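Local coordinates for Ice-binding protein (Flavobacteriaceae bacterium, PDB 5UYT), which probably binds ice crystals and limits their growth as a multi-domain antifreeze protein with a right-handed beta-helix fold, at residues 218-223 against 276-281; 246-251 against 270-275. One frame throughout, in Å; residues are numbered along the deposited sequence.

Both contacts use the helix 270-288. Contact 2 holds its first turns against the end of strand 244-247 and the loop that follows. Contact 1 holds its next turns against the loop that leads into strand 224-228. The two centres lie about 11 Å apart, and contact 2 falls in the part of the chain between the two segments of contact 1. They also touch directly. Val221 CG2 packs on Ala275 CB at 3.9 Å, and Ala276 CB lies 3.9 Å from Asn248 ND2. Together they fasten one helix to two separate parts of the chain, the loop before strand 224-228 and the loop after strand 244-247. Both are packing within the fold.

Contact 1 of 2, residues 218-223 against 276-281; sequences LGTVVC and ALDLNN
Asp278 reaches from the helix to the backbone of Leu218 and Thr220. Its CB lies 3.5 Å from Leu218 O. The first torsion (chi1 -72°) turns CG away from the residue's own carbonyl carbon and into the loop. CG stands 3.8 Å from Thr220 N. At the tip, OD2 accepts a hydrogen bond from Thr220 N over 2.9 Å. The bond is almost straight, 173° at the hydrogen. It meets the anti side of OD2, 32° out of the carboxylate plane. Thr220 OG1 is 3.1 Å from OD2 and may give a second bond, though its single proton could go to a different acceptor. The methyl CG2 of Thr220 also touches OD2, at 3.6 Å. The other oxygen, OD1, takes a weak hydrogen bond from Gln274 NE2, one turn back on the helix. This helix runs beside the right-handed beta-helix, a hallmark of the ice-binding protein fold. The loop is the lead-in to the solenoid of the second domain, and its 3-10 turn, 220-223, ends at Cys223, in a disulfide with Cys422. The negative carboxylate sits at the start of that turn, where it is probably favoured by the N-H group. With an alanine at Asp278 the carboxylate is gone, and Thr220 N would probably be left without its acceptor and Gln274 NE2 without its weak one, the loop then being held less firmly to the helix. Gly219 has a positive phi, and a side chain there would clash with OD2. Deeper in, Val221 turns toward the helix and joins Leu279 in packing against Phe227 and Leu403.

Contact 2 of 2, residues 246-251 against 270-275; sequences GTNVGL and TSTAQA
Asn248 lays its amide against the first turn of the helix, over Thr272 and Ala273. Its CG lies anti to the backbone N (chi1 -157°), which carries the amide across to the helix. OD1 accepts a hydrogen bond from Thr272 OG1 over 2.7 Å. The donor comes in at 135° to the C=O bond and is tilted 15° from the carbonyl plane. OD1 is also 3.1 Å from Ala273 N, but the angle is too poor for a hydrogen bond. The CB of Ala273 touches OD1 as well, at 3.8 Å. The rest of the amide rides over the helix backbone, with Asn248 CG 3.5 Å from Thr272 O and ND2 3.8 Å from Ala273 CA. Thr272 OG1 has a second role. It is hydrogen-bonded to Asp269 N, just before the helix begins. One hydroxyl therefore links the loop amide to the start of the helix, and two hydrogen bonds, to Asn248 OD1 and from Asp269 N, limit its rotation. Thr272 CG2 rests 3.7 Å from Thr247 O, and the Thr272 side chain also packs on Tyr224, Phe227 and His265. At Gly246 a CB would crowd the Thr272 methyl, and the backbone angles there also call for glycine. The CB of Thr247 points away from the helix, and its OG1 is hydrogen-bonded to Gly231 O. The bond from Asp269 N to Thr272 OG1 resembles one half of a capping box at the helix N terminus. Asn248, in the loop after strand 244-247, ties this helix start to a coil of the beta-helix; a long helix lying along the beta-helix is characteristic of the ice-binding protein fold.

Contact 1 of 2, residues 218-223 against 276-281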
ATOM      1  N   LEU A 218       5.431  20.491  11.527  1.00 20.71           N
ATOM      2  CA  LEU A 218       4.589  21.546  10.932  1.00 20.08           C
ATOM      3  C   LEU A 218       4.703  22.912  11.643  1.00 20.69           C
ATOM      4  O   LEU A 218       4.156  23.906  11.141  1.00 20.17           O
ATOM      5  CB  LEU A 218       3.119  21.108  10.847  1.00 19.20           C
ATOM      6  CG  LEU A 218       2.846  19.859   9.995  1.00 19.45           C
ATOM      7  CD1 LEU A 218       1.360  19.531  10.065  1.00 19.42           C
ATOM      8  CD2 LEU A 218       3.290  20.057   8.549  1.00 20.88           C
ATOM      9  N   GLY A 219       5.404  22.991  12.786  1.00 21.02           N
ATOM     10  CA  GLY A 219       5.369  24.237  13.579  1.00 21.69           C
ATOM     11  C   GLY A 219       3.946  24.777  13.779  1.00 21.24           C
ATOM     12  O   GLY A 219       3.023  24.014  14.107  1.00 20.41           O
ATOM     13  N   THR A 220       3.762  26.086  13.574  1.00 21.92           N
ATOM     14  CA  THR A 220       2.479  26.725  13.914  1.00 21.99           C
ATOM     15  C   THR A 220       1.395  26.405  12.883  1.00 21.68           C
ATOM     16  O   THR A 220       0.206  26.543  13.169  1.00 20.39           O
ATOM     17  CB  THR A 220       2.592  28.257  14.080  1.00 23.18           C
ATOM     18  OG1 THR A 220       2.919  28.835  12.799  1.00 24.29           O
ATOM     19  CG2 THR A 220       3.677  28.646  15.093  1.00 24.60           C
ATOM     20  N   VAL A 221       1.793  25.931  11.704  1.00 21.66           N
ATOM     21  CA  VAL A 221       0.802  25.613  10.682  1.00 23.00           C
ATOM     22  C   VAL A 221      -0.048  24.360  11.060  1.00 22.39           C
ATOM     23  O   VAL A 221      -1.124  24.123  10.478  1.00 21.74           O
ATOM     24  CB  VAL A 221       1.419  25.653   9.244  1.00 24.95           C
ATOM     25  CG1 VAL A 221       1.821  24.273   8.789  1.00 26.38           C
ATOM     26  CG2 VAL A 221       0.386  26.216   8.260  1.00 27.04           C
ATOM     27  N   VAL A 222       0.369  23.632  12.123  1.00 22.55           N
ATOM     28  CA  VAL A 222      -0.473  22.569  12.720  1.00 22.12           C
ATOM     29  C   VAL A 222      -1.831  23.116  13.226  1.00 22.22           C
ATOM     30  O   VAL A 222      -2.825  22.376  13.298  1.00 21.70           O
ATOM     31  CB  VAL A 222       0.232  21.803  13.886  1.00 22.37           C
ATOM     32  CG1 VAL A 222       0.202  22.587  15.182  1.00 22.67           C
ATOM     33  CG2 VAL A 222      -0.399  20.424  14.082  1.00 21.90           C
ATOM     34  N   CYS A 223      -1.877  24.417  13.526  1.00 21.94           N
ATOM     35  CA  CYS A 223      -3.117  25.057  13.978  1.00 20.56           C
ATOM     36  C   CYS A 223      -4.008  25.547  12.860  1.00 19.23           C
ATOM     37  O   CYS A 223      -5.105  26.024  13.146  1.00 18.24           O
ATOM     38  CB  CYS A 223      -2.813  26.230  14.934  1.00 21.39           C
ATOM     39  SG  CYS A 223      -2.070  25.642  16.478  1.00 23.48           S
ATOM     40  N   ALA A 276       3.292  30.887   7.286  1.00 21.83           N
ATOM     41  CA  ALA A 276       3.902  30.809   5.940  1.00 22.40           C
ATOM     42  C   ALA A 276       5.352  30.295   6.009  1.00 23.09           C
ATOM     43  O   ALA A 276       5.777  29.490   5.174  1.00 23.12           O
ATOM     44  CB  ALA A 276       3.865  32.175   5.238  1.00 23.36           C
ATOM     45  N   LEU A 277       6.111  30.773   6.988  1.00 23.55           N
ATOM     46  CA  LEU A 277       7.507  30.312   7.169  1.00 25.20           C
ATOM     47  C   LEU A 277       7.526  28.813   7.468  1.00 24.32           C
ATOM     48  O   LEU A 277       8.302  28.040   6.892  1.00 24.31           O
ATOM     49  CB  LEU A 277       8.203  31.102   8.294  1.00 26.64           C
ATOM     50  CG  LEU A 277       8.463  32.582   7.980  1.00 29.51           C
ATOM     51  CD1 LEU A 277       9.066  33.319   9.188  1.00 31.37           C
ATOM     52  CD2 LEU A 277       9.425  32.757   6.790  1.00 32.17           C
ATOM     53  N   ASP A 278       6.637  28.402   8.355  1.00 23.63           N
ATOM     54  CA  ASP A 278       6.599  27.018   8.790  1.00 23.56           C
ATOM     55  C   ASP A 278       6.107  26.090   7.677  1.00 22.66           C
ATOM     56  O   ASP A 278       6.591  24.969   7.557  1.00 22.29           O
ATOM     57  CB  ASP A 278       5.746  26.877  10.035  1.00 23.76           C
ATOM     58  CG  ASP A 278       6.435  27.451  11.247  1.00 26.03           C
ATOM     59  OD1 ASP A 278       7.655  27.674  11.166  1.00 27.99           O
ATOM     60  OD2 ASP A 278       5.772  27.670  12.269  1.00 27.50           O
ATOM     61  N   LEU A 279       5.187  26.588   6.855  1.00 22.40           N
ATOM     62  CA  LEU A 279       4.727  25.826   5.682  1.00 21.84           C
ATOM     63  C   LEU A 279       5.884  25.605   4.701  1.00 22.15           C
ATOM     64  O   LEU A 279       6.071  24.487   4.222  1.00 21.92           O
ATOM     65  CB  LEU A 279       3.578  26.541   4.969  1.00 21.94           C
ATOM     66  CG  LEU A 279       3.012  25.853   3.722  1.00 22.07           C
ATOM     67  CD1 LEU A 279       2.400  24.510   4.110  1.00 22.98           C
ATOM     68  CD2 LEU A 279       1.911  26.736   3.133  1.00 21.62           C
ATOM     69  N   ASN A 280       6.659  26.649   4.393  1.00 23.49           N
ATOM     70  CA  ASN A 280       7.803  26.469   3.509  1.00 24.62           C
ATOM     71  C   ASN A 280       8.804  25.470   4.071  1.00 25.36           C
ATOM     72  O   ASN A 280       9.356  24.650   3.320  1.00 25.37           O
ATOM     73  CB  ASN A 280       8.537  27.801   3.246  1.00 26.95           C
ATOM     74  CG  ASN A 280       7.708  28.753   2.420  1.00 27.99           C
ATOM     75  OD1 ASN A 280       6.652  28.382   1.906  1.00 28.38           O
ATOM     76  ND2 ASN A 280       8.154  29.995   2.319  1.00 31.00           N
ATOM     77  N   ASN A 281       9.047  25.535   5.380  1.00 25.20           N
ATOM     78  CA  ASN A 281      10.003  24.596   5.993  1.00 26.80           C
ATOM     79  C   ASN A 281       9.518  23.143   5.841  1.00 24.93           C
ATOM     80  O   ASN A 281      10.315  22.255   5.482  1.00 25.60           O
ATOM     81  CB  ASN A 281      10.253  24.889   7.466  1.00 28.82           C
ATOM     82  CG  ASN A 281      10.960  26.220   7.716  1.00 32.54           C
ATOM     83  OD1 ASN A 281      11.737  26.709   6.897  1.00 36.06           O
ATOM     84  ND2 ASN A 281      10.702  26.795   8.896  1.00 34.20           N
TER

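Contact 2 of 2, residues 246-251 against 270-275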
ATOM      1  N   GLY A 246      -6.671  31.120   6.696  1.00 15.86           N
ATOM      2  CA  GLY A 246      -6.205  32.459   6.318  1.00 16.64           C
ATOM      3  C   GLY A 246      -5.212  32.431   5.171  1.00 17.39           C
ATOM      4  O   GLY A 246      -4.817  31.345   4.713  1.00 17.13           O
ATOM      5  N   THR A 247      -4.883  33.621   4.670  1.00 17.51           N
ATOM      6  CA  THR A 247      -3.775  33.763   3.732  1.00 18.42           C
ATOM      7  C   THR A 247      -2.750  34.780   4.236  1.00 19.63           C
ATOM      8  O   THR A 247      -3.100  35.765   4.913  1.00 20.62           O
ATOM      9  CB  THR A 247      -4.245  34.121   2.308  1.00 18.53           C
ATOM     10  OG1 THR A 247      -3.091  34.226   1.486  1.00 19.29           O
ATOM     11  CG2 THR A 247      -5.022  35.455   2.271  1.00 19.04           C
ATOM     12  N   ASN A 248      -1.475  34.535   3.921  1.00 20.20           N
ATOM     13  CA  ASN A 248      -0.438  35.533   4.206  1.00 21.69           C
ATOM     14  C   ASN A 248      -0.288  36.641   3.157  1.00 22.41           C
ATOM     15  O   ASN A 248       0.427  37.625   3.390  1.00 23.39           O
ATOM     16  CB  ASN A 248       0.928  34.906   4.483  1.00 21.68           C
ATOM     17  CG  ASN A 248       1.817  35.838   5.311  1.00 23.30           C
ATOM     18  OD1 ASN A 248       1.349  36.452   6.277  1.00 23.04           O
ATOM     19  ND2 ASN A 248       3.077  36.007   4.897  1.00 23.93           N
ATOM     20  N   VAL A 249      -0.923  36.502   1.997  1.00 22.17           N
ATOM     21  CA  VAL A 249      -0.934  37.597   1.006  1.00 23.28           C
ATOM     22  C   VAL A 249      -2.300  37.625   0.335  1.00 23.19           C
ATOM     23  O   VAL A 249      -2.667  36.673  -0.355  1.00 22.38           O
ATOM     24  CB  VAL A 249       0.152  37.472  -0.096  1.00 24.19           C
ATOM     25  CG1 VAL A 249       0.189  38.759  -0.944  1.00 25.46           C
ATOM     26  CG2 VAL A 249       1.533  37.189   0.496  1.00 24.95           C
ATOM     27  N   GLY A 250      -3.033  38.734   0.516  1.00 23.67           N
ATOM     28  CA  GLY A 250      -4.379  38.853  -0.033  1.00 23.62           C
ATOM     29  C   GLY A 250      -5.419  38.859   1.089  1.00 23.29           C
ATOM     30  O   GLY A 250      -5.116  39.256   2.217  1.00 24.45           O
ATOM     31  N   LEU A 251      -6.648  38.496   0.759  1.00 22.07           N
ATOM     32  CA  LEU A 251      -7.765  38.527   1.706  1.00 21.40           C
ATOM     33  C   LEU A 251      -8.406  37.165   1.872  1.00 20.11           C
ATOM     34  O   LEU A 251      -8.456  36.377   0.928  1.00 19.62           O
ATOM     35  CB  LEU A 251      -8.833  39.501   1.212  1.00 22.12           C
ATOM     36  CG  LEU A 251      -8.314  40.939   1.101  1.00 23.94           C
ATOM     37  CD1 LEU A 251      -9.340  41.836   0.418  1.00 25.48           C
ATOM     38  CD2 LEU A 251      -7.953  41.472   2.483  1.00 24.94           C
ATOM     39  N   THR A 270       0.475  38.552  12.142  1.00 25.93           N
ATOM     40  CA  THR A 270       1.687  37.858  12.620  1.00 26.59           C
ATOM     41  C   THR A 270       1.559  36.310  12.568  1.00 24.98           C
ATOM     42  O   THR A 270       2.562  35.584  12.321  1.00 24.47           O
ATOM     43  CB  THR A 270       2.123  38.334  14.023  1.00 28.97           C
ATOM     44  OG1 THR A 270       1.121  37.946  14.965  1.00 30.49           O
ATOM     45  CG2 THR A 270       2.221  39.823  14.019  1.00 29.88           C
ATOM     46  N   SER A 271       0.352  35.814  12.832  1.00 23.45           N
ATOM     47  CA  SER A 271       0.089  34.376  12.780  1.00 22.69           C
ATOM     48  C   SER A 271       0.223  33.813  11.355  1.00 21.99           C
ATOM     49  O   SER A 271       0.835  32.761  11.163  1.00 21.76           O
ATOM     50  CB  SER A 271      -1.298  34.052  13.354  1.00 21.72           C
ATOM     51  OG  SER A 271      -1.607  32.682  13.170  1.00 20.93           O
ATOM     52  N   THR A 272      -0.361  34.492  10.361  1.00 21.64           N
ATOM     53  CA  THR A 272      -0.224  34.019   8.976  1.00 20.99           C
ATOM     54  C   THR A 272       1.246  34.109   8.513  1.00 22.89           C
ATOM     55  O   THR A 272       1.684  33.277   7.731  1.00 21.91           O
ATOM     56  CB  THR A 272      -1.154  34.748   7.972  1.00 20.62           C
ATOM     57  OG1 THR A 272      -0.763  36.119   7.848  1.00 21.32           O
ATOM     58  CG2 THR A 272      -2.631  34.639   8.407  1.00 19.74           C
ATOM     59  N   ALA A 273       1.993  35.119   8.991  1.00 23.66           N
ATOM     60  CA  ALA A 273       3.397  35.257   8.607  1.00 25.68           C
ATOM     61  C   ALA A 273       4.216  34.077   9.129  1.00 25.80           C
ATOM     62  O   ALA A 273       5.043  33.509   8.386  1.00 26.10           O
ATOM     63  CB  ALA A 273       3.984  36.610   9.068  1.00 26.36           C
ATOM     64  N   GLN A 274       3.960  33.683  10.378  1.00 26.03           N
ATOM     65  CA  GLN A 274       4.679  32.569  11.000  1.00 26.42           C
ATOM     66  C   GLN A 274       4.271  31.244  10.375  1.00 24.73           C
ATOM     67  O   GLN A 274       5.125  30.353  10.154  1.00 24.57           O
ATOM     68  CB  GLN A 274       4.473  32.535  12.525  1.00 27.48           C
ATOM     69  CG  GLN A 274       5.268  31.425  13.229  1.00 30.32           C
ATOM     70  CD  GLN A 274       6.779  31.600  13.113  1.00 32.53           C
ATOM     71  OE1 GLN A 274       7.302  32.699  13.227  1.00 34.65           O
ATOM     72  NE2 GLN A 274       7.487  30.502  12.898  1.00 34.94           N
ATOM     73  N   ALA A 275       2.971  31.112  10.091  1.00 22.44           N
ATOM     74  CA  ALA A 275       2.481  29.924   9.396  1.00 21.53           C
ATOM     75  C   ALA A 275       3.142  29.785   8.012  1.00 21.48           C
ATOM     76  O   ALA A 275       3.476  28.674   7.605  1.00 21.30           O
ATOM     77  CB  ALA A 275       0.969  29.933   9.278  1.00 20.27           C
TER